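Local coordinates for mandelate racemase/muconate lactonizing enzyme-like protein (Rubrobacter xylanophilus DSM 9941, PDB 3CYJ) that belongs to the mandelate racemase/muconate lactonizing enzyme family of the enolase superfamily and binds a sodium ion in its barrel domain, at residues P171-R182 with W207-G216; Y16-E24 with H320-L329. All blocks are in the same frame, centred on the assembly; numbering follows the deposited sequence.

Contact 1 (P171-R182 with W207-G216)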
loop_
_atom_site.group_PDB
_atom_site.type_symbol
_atom_site.label_atom_id
_atom_site.label_comp_id
_atom_site.label_asym_id
_atom_site.label_seq_id
_atom_site.Cartn_x
_atom_site.Cartn_y
_atom_site.Cartn_z
ATOM N N PRO A 171 -31.487 -0.435 19.151
ATOM C CA PRO A 171 -31.334 0.639 18.158
ATOM C C PRO A 171 -32.636 1.383 17.777
ATOM O O PRO A 171 -32.614 2.610 17.566
ATOM C CB PRO A 171 -30.681 -0.073 16.965
ATOM C CG PRO A 171 -29.978 -1.291 17.594
ATOM C CD PRO A 171 -30.819 -1.701 18.759
ATOM N N GLU A 172 -33.746 0.663 17.725
ATOM C CA GLU A 172 -35.078 1.228 17.494
ATOM C C GLU A 172 -35.454 2.317 18.469
ATOM O O GLU A 172 -36.121 3.269 18.106
ATOM C CB GLU A 172 -36.159 0.131 17.550
ATOM C CG GLU A 172 -37.544 0.615 17.086
ATOM C CD GLU A 172 -38.600 0.757 18.228
ATOM O OE1 GLU A 172 -39.498 1.664 18.119
ATOM O OE2 GLU A 172 -38.533 -0.046 19.218
ATOM N N LYS A 173 -35.015 2.202 19.713
ATOM C CA LYS A 173 -35.356 3.227 20.697
ATOM C C LYS A 173 -34.423 4.447 20.718
ATOM O O LYS A 173 -34.765 5.479 21.248
ATOM C CB LYS A 173 -35.452 2.606 22.077
ATOM C CG LYS A 173 -36.688 1.708 22.237
ATOM C CD LYS A 173 -36.452 0.602 23.300
ATOM C CE LYS A 173 -35.250 0.920 24.251
ATOM N NZ LYS A 173 -35.584 1.179 25.685
ATOM N N ASP A 174 -33.251 4.330 20.110
ATOM C CA ASP A 174 -32.220 5.352 20.253
ATOM C C ASP A 174 -32.564 6.743 19.669
ATOM O O ASP A 174 -32.219 7.757 20.274
ATOM C CB ASP A 174 -30.882 4.836 19.689
ATOM C CG ASP A 174 -30.209 3.823 20.606
ATOM O OD1 ASP A 174 -30.443 3.865 21.853
ATOM O OD2 ASP A 174 -29.455 2.981 20.060
ATOM N N PRO A 175 -33.234 6.801 18.496
ATOM C CA PRO A 175 -33.615 8.128 17.987
ATOM C C PRO A 175 -34.413 8.975 18.971
ATOM O O PRO A 175 -34.055 10.116 19.178
ATOM C CB PRO A 175 -34.408 7.820 16.735
ATOM C CG PRO A 175 -33.889 6.455 16.312
ATOM C CD PRO A 175 -33.655 5.731 17.575
ATOM N N GLU A 176 -35.417 8.433 19.643
ATOM C CA GLU A 176 -36.025 9.255 20.694
ATOM C C GLU A 176 -35.187 9.464 21.935
ATOM O O GLU A 176 -35.318 10.505 22.575
ATOM C CB GLU A 176 -37.473 8.889 21.022
ATOM C CG GLU A 176 -37.693 7.541 21.582
ATOM C CD GLU A 176 -39.153 7.365 22.108
ATOM O OE1 GLU A 176 -39.646 6.207 22.082
ATOM O OE2 GLU A 176 -39.799 8.378 22.533
ATOM N N ARG A 177 -34.302 8.521 22.277
ATOM C CA ARG A 177 -33.441 8.730 23.429
ATOM C C ARG A 177 -32.466 9.870 23.157
ATOM O O ARG A 177 -32.241 10.698 24.021
ATOM C CB ARG A 177 -32.727 7.435 23.844
ATOM C CG ARG A 177 -33.695 6.322 24.259
ATOM C CD ARG A 177 -33.002 5.063 24.743
ATOM N NE ARG A 177 -32.150 5.278 25.915
ATOM C CZ ARG A 177 -32.576 5.282 27.179
ATOM N NH1 ARG A 177 -33.881 5.100 27.442
ATOM N NH2 ARG A 177 -31.693 5.472 28.177
ATOM N N VAL A 178 -31.905 9.943 21.945
ATOM C CA VAL A 178 -31.002 11.065 21.627
ATOM C C VAL A 178 -31.743 12.405 21.472
ATOM O O VAL A 178 -31.249 13.444 21.893
ATOM C CB VAL A 178 -30.064 10.825 20.387
ATOM C CG1 VAL A 178 -29.088 9.676 20.658
ATOM C CG2 VAL A 178 -30.844 10.564 19.116
ATOM N N ARG A 179 -32.939 12.365 20.883
ATOM C CA ARG A 179 -33.809 13.549 20.821
ATOM C C ARG A 179 -34.177 14.083 22.197
ATOM O O ARG A 179 -34.123 15.288 22.410
ATOM C CB ARG A 179 -35.040 13.281 19.956
ATOM C CG ARG A 179 -34.649 13.373 18.461
ATOM C CD ARG A 179 -35.845 13.355 17.541
ATOM N NE ARG A 179 -36.667 12.190 17.839
ATOM C CZ ARG A 179 -36.831 11.168 16.994
ATOM N NH1 ARG A 179 -36.213 11.216 15.782
ATOM N NH2 ARG A 179 -37.624 10.128 17.361
ATOM N N ALA A 180 -34.496 13.177 23.124
ATOM C CA ALA A 180 -34.760 13.512 24.535
ATOM C C ALA A 180 -33.570 14.113 25.253
ATOM O O ALA A 180 -33.708 15.045 26.069
ATOM C CB ALA A 180 -35.251 12.263 25.323
ATOM N N ALA A 181 -32.394 13.569 24.972
ATOM C CA ALA A 181 -31.155 14.110 25.545
ATOM C C ALA A 181 -30.888 15.530 25.012
ATOM O O ALA A 181 -30.450 16.408 25.744
ATOM C CB ALA A 181 -29.937 13.135 25.255
ATOM N N ARG A 182 -31.124 15.742 23.732
ATOM C CA ARG A 182 -30.895 17.060 23.158
ATOM C C ARG A 182 -31.820 18.134 23.784
ATOM O O ARG A 182 -31.401 19.292 24.026
ATOM C CB ARG A 182 -31.044 17.037 21.632
ATOM C CG ARG A 182 -30.898 18.445 20.971
ATOM C CD ARG A 182 -29.573 19.104 21.369
ATOM N NE ARG A 182 -28.480 18.602 20.579
ATOM C CZ ARG A 182 -27.203 18.792 20.891
ATOM N NH1 ARG A 182 -26.905 19.470 21.991
ATOM N NH2 ARG A 182 -26.236 18.339 20.089
ATOM N N TRP A 207 -25.791 4.854 11.656
ATOM C CA TRP A 207 -26.096 5.573 12.893
ATOM C C TRP A 207 -25.279 6.827 13.087
ATOM O O TRP A 207 -25.782 7.763 13.653
ATOM C CB TRP A 207 -26.013 4.685 14.146
ATOM C CG TRP A 207 -27.198 3.783 14.229
ATOM C CD1 TRP A 207 -27.216 2.419 14.028
ATOM C CD2 TRP A 207 -28.563 4.181 14.448
ATOM N NE1 TRP A 207 -28.496 1.957 14.124
ATOM C CE2 TRP A 207 -29.348 3.018 14.381
ATOM C CE3 TRP A 207 -29.185 5.403 14.723
ATOM C CZ2 TRP A 207 -30.761 3.037 14.588
ATOM C CZ3 TRP A 207 -30.556 5.423 14.936
ATOM C CH2 TRP A 207 -31.334 4.239 14.854
ATOM N N ALA A 208 -24.018 6.834 12.659
ATOM C CA ALA A 208 -23.244 8.050 12.720
ATOM C C ALA A 208 -24.039 9.193 12.010
ATOM O O ALA A 208 -24.116 10.298 12.533
ATOM C CB ALA A 208 -21.843 7.873 12.073
ATOM N N GLY A 209 -24.591 8.909 10.823
ATOM C CA GLY A 209 -25.327 9.905 10.043
ATOM C C GLY A 209 -26.698 10.250 10.647
ATOM O O GLY A 209 -27.033 11.441 10.798
ATOM N N ALA A 210 -27.453 9.212 11.017
ATOM C CA ALA A 210 -28.731 9.345 11.687
ATOM C C ALA A 210 -28.654 10.177 12.983
ATOM O O ALA A 210 -29.443 11.085 13.200
ATOM C CB ALA A 210 -29.323 7.938 11.987
ATOM N N PHE A 211 -27.742 9.821 13.876
ATOM C CA PHE A 211 -27.554 10.581 15.096
ATOM C C PHE A 211 -27.118 12.023 14.826
ATOM O O PHE A 211 -27.614 12.921 15.499
ATOM C CB PHE A 211 -26.555 9.907 16.010
ATOM C CG PHE A 211 -27.038 8.599 16.616
ATOM C CD1 PHE A 211 -28.333 8.451 17.047
ATOM C CD2 PHE A 211 -26.144 7.556 16.828
ATOM C CE1 PHE A 211 -28.750 7.249 17.650
ATOM C CE2 PHE A 211 -26.542 6.374 17.424
ATOM C CZ PHE A 211 -27.847 6.224 17.833
ATOM N N ALA A 212 -26.219 12.260 13.857
ATOM C CA ALA A 212 -25.929 13.642 13.460
ATOM C C ALA A 212 -27.203 14.461 13.107
ATOM O O ALA A 212 -27.420 15.550 13.665
ATOM C CB ALA A 212 -24.881 13.702 12.336
ATOM N N ARG A 213 -28.085 13.891 12.276
ATOM C CA ARG A 213 -29.318 14.555 11.835
ATOM C C ARG A 213 -30.338 14.695 12.963
ATOM O O ARG A 213 -30.938 15.752 13.144
ATOM C CB ARG A 213 -29.969 13.793 10.682
ATOM C CG ARG A 213 -29.144 13.712 9.391
ATOM C CD ARG A 213 -29.929 13.023 8.221
ATOM N NE ARG A 213 -30.219 11.587 8.446
ATOM C CZ ARG A 213 -29.394 10.587 8.098
ATOM N NH1 ARG A 213 -29.713 9.298 8.343
ATOM N NH2 ARG A 213 -28.237 10.887 7.514
ATOM N N GLU A 214 -30.535 13.618 13.708
ATOM C CA GLU A 214 -31.542 13.561 14.765
ATOM C C GLU A 214 -31.215 14.486 15.923
ATOM O O GLU A 214 -32.114 15.073 16.494
ATOM C CB GLU A 214 -31.690 12.130 15.297
ATOM C CG GLU A 214 -32.573 11.310 14.453
ATOM C CD GLU A 214 -32.224 9.839 14.431
ATOM O OE1 GLU A 214 -31.606 9.339 15.414
ATOM O OE2 GLU A 214 -32.576 9.192 13.398
ATOM N N ALA A 215 -29.941 14.590 16.311
ATOM C CA ALA A 215 -29.621 15.362 17.529
ATOM C C ALA A 215 -28.320 16.087 17.461
ATOM O O ALA A 215 -27.861 16.579 18.489
ATOM C CB ALA A 215 -29.640 14.503 18.801
ATOM N N GLY A 216 -27.699 16.155 16.296
ATOM C CA GLY A 216 -26.470 16.939 16.184
ATOM C C GLY A 216 -25.279 16.451 17.024
ATOM O O GLY A 216 -24.562 17.260 17.644
#

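Contact 2 (Y16-E24 with H320-L329)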
loop_
_atom_site.group_PDB
_atom_site.type_symbol
_atom_site.label_atom_id
_atom_site.label_comp_id
_atom_site.label_asym_id
_atom_site.label_seq_id
_atom_site.Cartn_x
_atom_site.Cartn_y
_atom_site.Cartn_z
ATOM N N TYR A 16 -12.958 -3.210 47.134
ATOM C CA TYR A 16 -14.270 -2.765 47.595
ATOM C C TYR A 16 -15.218 -2.893 46.441
ATOM O O TYR A 16 -14.868 -2.569 45.277
ATOM C CB TYR A 16 -14.206 -1.315 48.078
ATOM C CG TYR A 16 -13.038 -1.125 48.997
ATOM C CD1 TYR A 16 -13.154 -1.370 50.384
ATOM C CD2 TYR A 16 -11.795 -0.784 48.484
ATOM C CE1 TYR A 16 -12.068 -1.249 51.227
ATOM C CE2 TYR A 16 -10.707 -0.672 49.292
ATOM C CZ TYR A 16 -10.837 -0.898 50.682
ATOM O OH TYR A 16 -9.711 -0.764 51.498
ATOM N N THR A 17 -16.418 -3.356 46.753
ATOM C CA THR A 17 -17.469 -3.492 45.779
ATOM C C THR A 17 -18.611 -2.610 46.205
ATOM O O THR A 17 -19.055 -2.696 47.345
ATOM C CB THR A 17 -17.962 -4.976 45.689
ATOM O OG1 THR A 17 -16.860 -5.818 45.340
ATOM C CG2 THR A 17 -19.100 -5.151 44.668
ATOM N N VAL A 18 -19.100 -1.775 45.284
ATOM C CA VAL A 18 -20.173 -0.815 45.534
ATOM C C VAL A 18 -21.312 -0.953 44.497
ATOM O O VAL A 18 -21.102 -0.801 43.276
ATOM C CB VAL A 18 -19.639 0.636 45.456
ATOM C CG1 VAL A 18 -20.733 1.622 45.766
ATOM C CG2 VAL A 18 -18.411 0.837 46.380
ATOM N N PRO A 19 -22.539 -1.242 44.979
ATOM C CA PRO A 19 -23.668 -1.236 44.073
ATOM C C PRO A 19 -23.780 0.077 43.320
ATOM O O PRO A 19 -23.540 1.119 43.873
ATOM C CB PRO A 19 -24.882 -1.408 45.027
ATOM C CG PRO A 19 -24.302 -2.197 46.179
ATOM C CD PRO A 19 -22.946 -1.551 46.366
ATOM N N THR A 20 -24.165 -0.007 42.061
ATOM C CA THR A 20 -24.561 1.146 41.273
ATOM C C THR A 20 -25.854 1.691 41.893
ATOM O O THR A 20 -26.586 0.950 42.565
ATOM C CB THR A 20 -24.798 0.767 39.774
ATOM O OG1 THR A 20 -25.681 -0.367 39.685
ATOM C CG2 THR A 20 -23.477 0.336 39.107
ATOM N N ASP A 21 -26.154 2.971 41.668
ATOM C CA ASP A 21 -27.376 3.545 42.209
ATOM C C ASP A 21 -28.642 3.199 41.380
ATOM O O ASP A 21 -29.743 3.598 41.723
ATOM C CB ASP A 21 -27.210 5.058 42.485
ATOM C CG ASP A 21 -26.864 5.870 41.215
ATOM O OD1 ASP A 21 -26.783 5.288 40.118
ATOM O OD2 ASP A 21 -26.671 7.106 41.312
ATOM N N TYR A 22 -28.484 2.451 40.291
ATOM C CA TYR A 22 -29.615 2.020 39.460
ATOM C C TYR A 22 -29.045 0.860 38.650
ATOM O O TYR A 22 -27.814 0.759 38.518
ATOM C CB TYR A 22 -30.051 3.163 38.530
ATOM C CG TYR A 22 -31.367 2.946 37.809
ATOM C CD1 TYR A 22 -32.592 3.144 38.467
ATOM C CD2 TYR A 22 -31.397 2.573 36.453
ATOM C CE1 TYR A 22 -33.838 2.951 37.799
ATOM C CE2 TYR A 22 -32.639 2.385 35.774
ATOM C CZ TYR A 22 -33.852 2.572 36.467
ATOM O OH TYR A 22 -35.054 2.382 35.810
ATOM N N PRO A 23 -29.898 -0.051 38.130
ATOM C CA PRO A 23 -29.289 -1.069 37.211
ATOM C C PRO A 23 -28.697 -0.388 35.942
ATOM O O PRO A 23 -29.358 0.481 35.349
ATOM C CB PRO A 23 -30.472 -1.969 36.789
ATOM C CG PRO A 23 -31.697 -1.493 37.541
ATOM C CD PRO A 23 -31.339 -0.261 38.369
ATOM N N GLU A 24 -27.496 -0.771 35.521
ATOM C CA GLU A 24 -26.858 -0.049 34.409
ATOM C C GLU A 24 -26.506 -0.958 33.240
ATOM O O GLU A 24 -26.195 -2.133 33.407
ATOM C CB GLU A 24 -25.613 0.711 34.907
ATOM C CG GLU A 24 -25.938 1.901 35.858
ATOM C CD GLU A 24 -24.687 2.584 36.374
ATOM O OE1 GLU A 24 -23.588 2.246 35.898
ATOM O OE2 GLU A 24 -24.751 3.468 37.246
ATOM N N HIS A 320 -19.853 8.514 35.638
ATOM C CA HIS A 320 -20.795 8.414 36.763
ATOM C C HIS A 320 -20.392 7.370 37.788
ATOM O O HIS A 320 -20.091 7.709 38.926
ATOM C CB HIS A 320 -22.228 8.138 36.268
ATOM C CG HIS A 320 -23.194 7.810 37.371
ATOM N ND1 HIS A 320 -23.600 8.738 38.319
ATOM C CD2 HIS A 320 -23.831 6.653 37.683
ATOM C CE1 HIS A 320 -24.421 8.154 39.176
ATOM N NE2 HIS A 320 -24.593 6.896 38.799
ATOM N N ASP A 321 -20.352 6.090 37.412
ATOM C CA ASP A 321 -20.014 5.032 38.391
ATOM C C ASP A 321 -18.834 5.410 39.260
ATOM O O ASP A 321 -18.831 5.180 40.477
ATOM C CB ASP A 321 -19.698 3.710 37.729
ATOM C CG ASP A 321 -20.870 3.132 36.945
ATOM O OD1 ASP A 321 -21.874 3.821 36.731
ATOM O OD2 ASP A 321 -20.804 1.961 36.508
ATOM N N HIS A 322 -17.816 5.992 38.621
ATOM C CA HIS A 322 -16.528 6.160 39.245
ATOM C C HIS A 322 -16.465 7.377 40.088
ATOM O O HIS A 322 -15.933 7.309 41.207
ATOM C CB HIS A 322 -15.414 6.180 38.202
ATOM C CG HIS A 322 -15.239 4.868 37.528
ATOM N ND1 HIS A 322 -14.357 4.673 36.487
ATOM C CD2 HIS A 322 -15.857 3.676 37.741
ATOM C CE1 HIS A 322 -14.425 3.412 36.095
ATOM N NE2 HIS A 322 -15.330 2.788 36.840
ATOM N N ALA A 323 -16.928 8.499 39.548
ATOM C CA ALA A 323 -17.104 9.707 40.340
ATOM C C ALA A 323 -17.825 9.367 41.672
ATOM O O ALA A 323 -17.335 9.662 42.765
ATOM C CB ALA A 323 -17.893 10.741 39.554
ATOM N N ARG A 324 -18.952 8.691 41.565
ATOM C CA ARG A 324 -19.745 8.317 42.744
ATOM C C ARG A 324 -18.979 7.416 43.722
ATOM O O ARG A 324 -18.921 7.693 44.901
ATOM C CB ARG A 324 -21.044 7.651 42.288
ATOM C CG ARG A 324 -21.916 7.049 43.392
ATOM C CD ARG A 324 -23.207 6.463 42.742
ATOM N NE ARG A 324 -24.095 5.911 43.754
ATOM C CZ ARG A 324 -24.052 4.658 44.186
ATOM N NH1 ARG A 324 -23.192 3.791 43.660
ATOM N NH2 ARG A 324 -24.880 4.275 45.153
ATOM N N VAL A 325 -18.367 6.341 43.238
ATOM C CA VAL A 325 -17.538 5.472 44.096
ATOM C C VAL A 325 -16.354 6.227 44.725
ATOM O O VAL A 325 -15.959 5.942 45.845
ATOM C CB VAL A 325 -17.036 4.236 43.282
ATOM C CG1 VAL A 325 -15.795 3.536 43.923
ATOM C CG2 VAL A 325 -18.171 3.250 43.049
ATOM N N GLU A 326 -15.752 7.158 43.984
ATOM C CA GLU A 326 -14.619 7.909 44.507
ATOM C C GLU A 326 -15.051 8.878 45.648
ATOM O O GLU A 326 -14.356 8.964 46.634
ATOM C CB GLU A 326 -13.827 8.586 43.368
ATOM C CG GLU A 326 -12.965 7.590 42.575
ATOM C CD GLU A 326 -12.753 7.931 41.061
ATOM O OE1 GLU A 326 -12.916 9.096 40.645
ATOM O OE2 GLU A 326 -12.386 7.011 40.289
ATOM N N ARG A 327 -16.200 9.557 45.511
ATOM C CA ARG A 327 -16.704 10.478 46.535
ATOM C C ARG A 327 -17.138 9.713 47.781
ATOM O O ARG A 327 -17.014 10.206 48.906
ATOM C CB ARG A 327 -17.901 11.332 46.024
ATOM N N LEU A 328 -17.675 8.518 47.576
ATOM C CA LEU A 328 -18.120 7.656 48.633
ATOM C C LEU A 328 -16.945 7.092 49.417
ATOM O O LEU A 328 -17.029 6.958 50.633
ATOM C CB LEU A 328 -18.897 6.513 47.990
ATOM C CG LEU A 328 -19.733 5.510 48.793
ATOM C CD1 LEU A 328 -20.758 6.189 49.740
ATOM C CD2 LEU A 328 -20.456 4.541 47.824
ATOM N N LEU A 329 -15.836 6.774 48.735
ATOM C CA LEU A 329 -14.707 6.104 49.396
ATOM C C LEU A 329 -13.537 6.992 49.817
ATOM O O LEU A 329 -12.748 6.602 50.686
ATOM C CB LEU A 329 -14.171 4.942 48.552
ATOM C CG LEU A 329 -15.009 3.721 48.229
ATOM C CD1 LEU A 329 -14.054 2.710 47.715
ATOM C CD2 LEU A 329 -15.723 3.173 49.447
#

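Contact 1 (P171-R182 with W207-G216)
Two consecutive outer helices of the beta/alpha barrel, 174-185 and 201-215, meet here, with strand 190-194 of the barrel wall between them in sequence; Trp207, Phe211 and Ala215 of the second helix face Pro175, Val178 and Arg182 of the first and Pro171 just before it. The short helical segments run 9.3 Å apart, 39° from parallel, and draw together toward their C-terminal ends. At the wide end the Trp207 indole fills the gap: Pro175 CG sits at its edge, 3.7 Å from Trp207 CH2, and Pro171 CB lies 3.9 Å from Trp207 CZ2. Phe211 offers its edge to Asp174 CB, while both methyls of Val178 touch its CD1 side. The Asp174 carboxylate turns elsewhere, to the backbone N of Gly168. Glu214 lays OE1 against Pro175 CB at 3.5 Å. Where the helices close up, the small Ala215 lets its CB come within 3.6 Å of Val178 O. Bends at chi2 (55°) and chi3 (81°) fold Arg182 back toward the Ala215 carbonyl, and its NH1 bonds to Val189 O and Gly186 O. Its other two nitrogens both donate to one carbonyl oxygen, near the guanidinium plane, Arg182 NE at 3.0 Å and Arg182 NH2 at 2.9 Å from Ala215 O.

Contact 2 (Y16-E24 with H320-L329)
Fully extended from CG to NE, with CG opposite its backbone N (chi1 173°), Arg324 reaches from helix 320-329 to strand 16-20, while Asp21, its CG wedged between its own N and carbonyl carbon, turns its carboxylate to His320. Arg324 NH1 donates to Pro19 O at 2.7 Å, lying in the carbonyl plane. Asp21 CB rests over one face of the same guanidinium, so the planar group is held both at its edge and from above. The Asp21 carboxylate adds charge attraction through a long salt bridge, with no N-H aimed at OD2. Its firmer bond is with the imidazole: His320 NE2 points almost straight (164°) at Asp21 OD1, 3.0 Å away on the syn side but tilted out of the carboxylate plane.

Glu24 brings its carboxylate against that of Asp321, with OE1 of Glu24 just 2.5 Å from OD1 of Asp321. Asp321 OD2 also accepts from Trp31 NE1, and Glu24 OE2 lies at the edge of the His320 ring, 3.3 Å from its CD2.

Further along, the contact becomes apolar. Val18 CG1 meets Leu328 CD2 tip to tip at 3.6 Å, Val18 CB packs on Val325 CG2, and Leu329 CD1 reaches Tyr16 CB at 4.0 Å.

The contact joins the N-terminal domain to the barrel domain: strand 16-20 runs at 128° to the helix that directly follows barrel strand 313-319. Strand 33-43 pairs with strand 16-20 and sends Thr34 and Met36 onto Asp321 and Val325, helix 356-362 packs on Val18 and Leu328, and helix 145-157 sets Gln151 against His320.

Contact 1 lies within the barrel domain, whereas contact 2 fastens that barrel to the N-terminal domain; along the chain, 171-182 and 207-216 both fall inside the long loop closed by 16-24 with 320-329. Their centres are 27 Å apart and their nearest atoms about 8 Å, so they do not touch. Helix 145-157 links them, touched by Arg177 and Ala181 of segment 171-182 and by Tyr22 and His320 of contact 2's two segments. The sodium ion, bound by Asp194, Glu221 and Glu222, is about 13 Å from the Phe211 side chain and about 11 Å from that of Asp321. A glycerol, probably from crystallisation, sits about 6 Å from the Asp321 side chain.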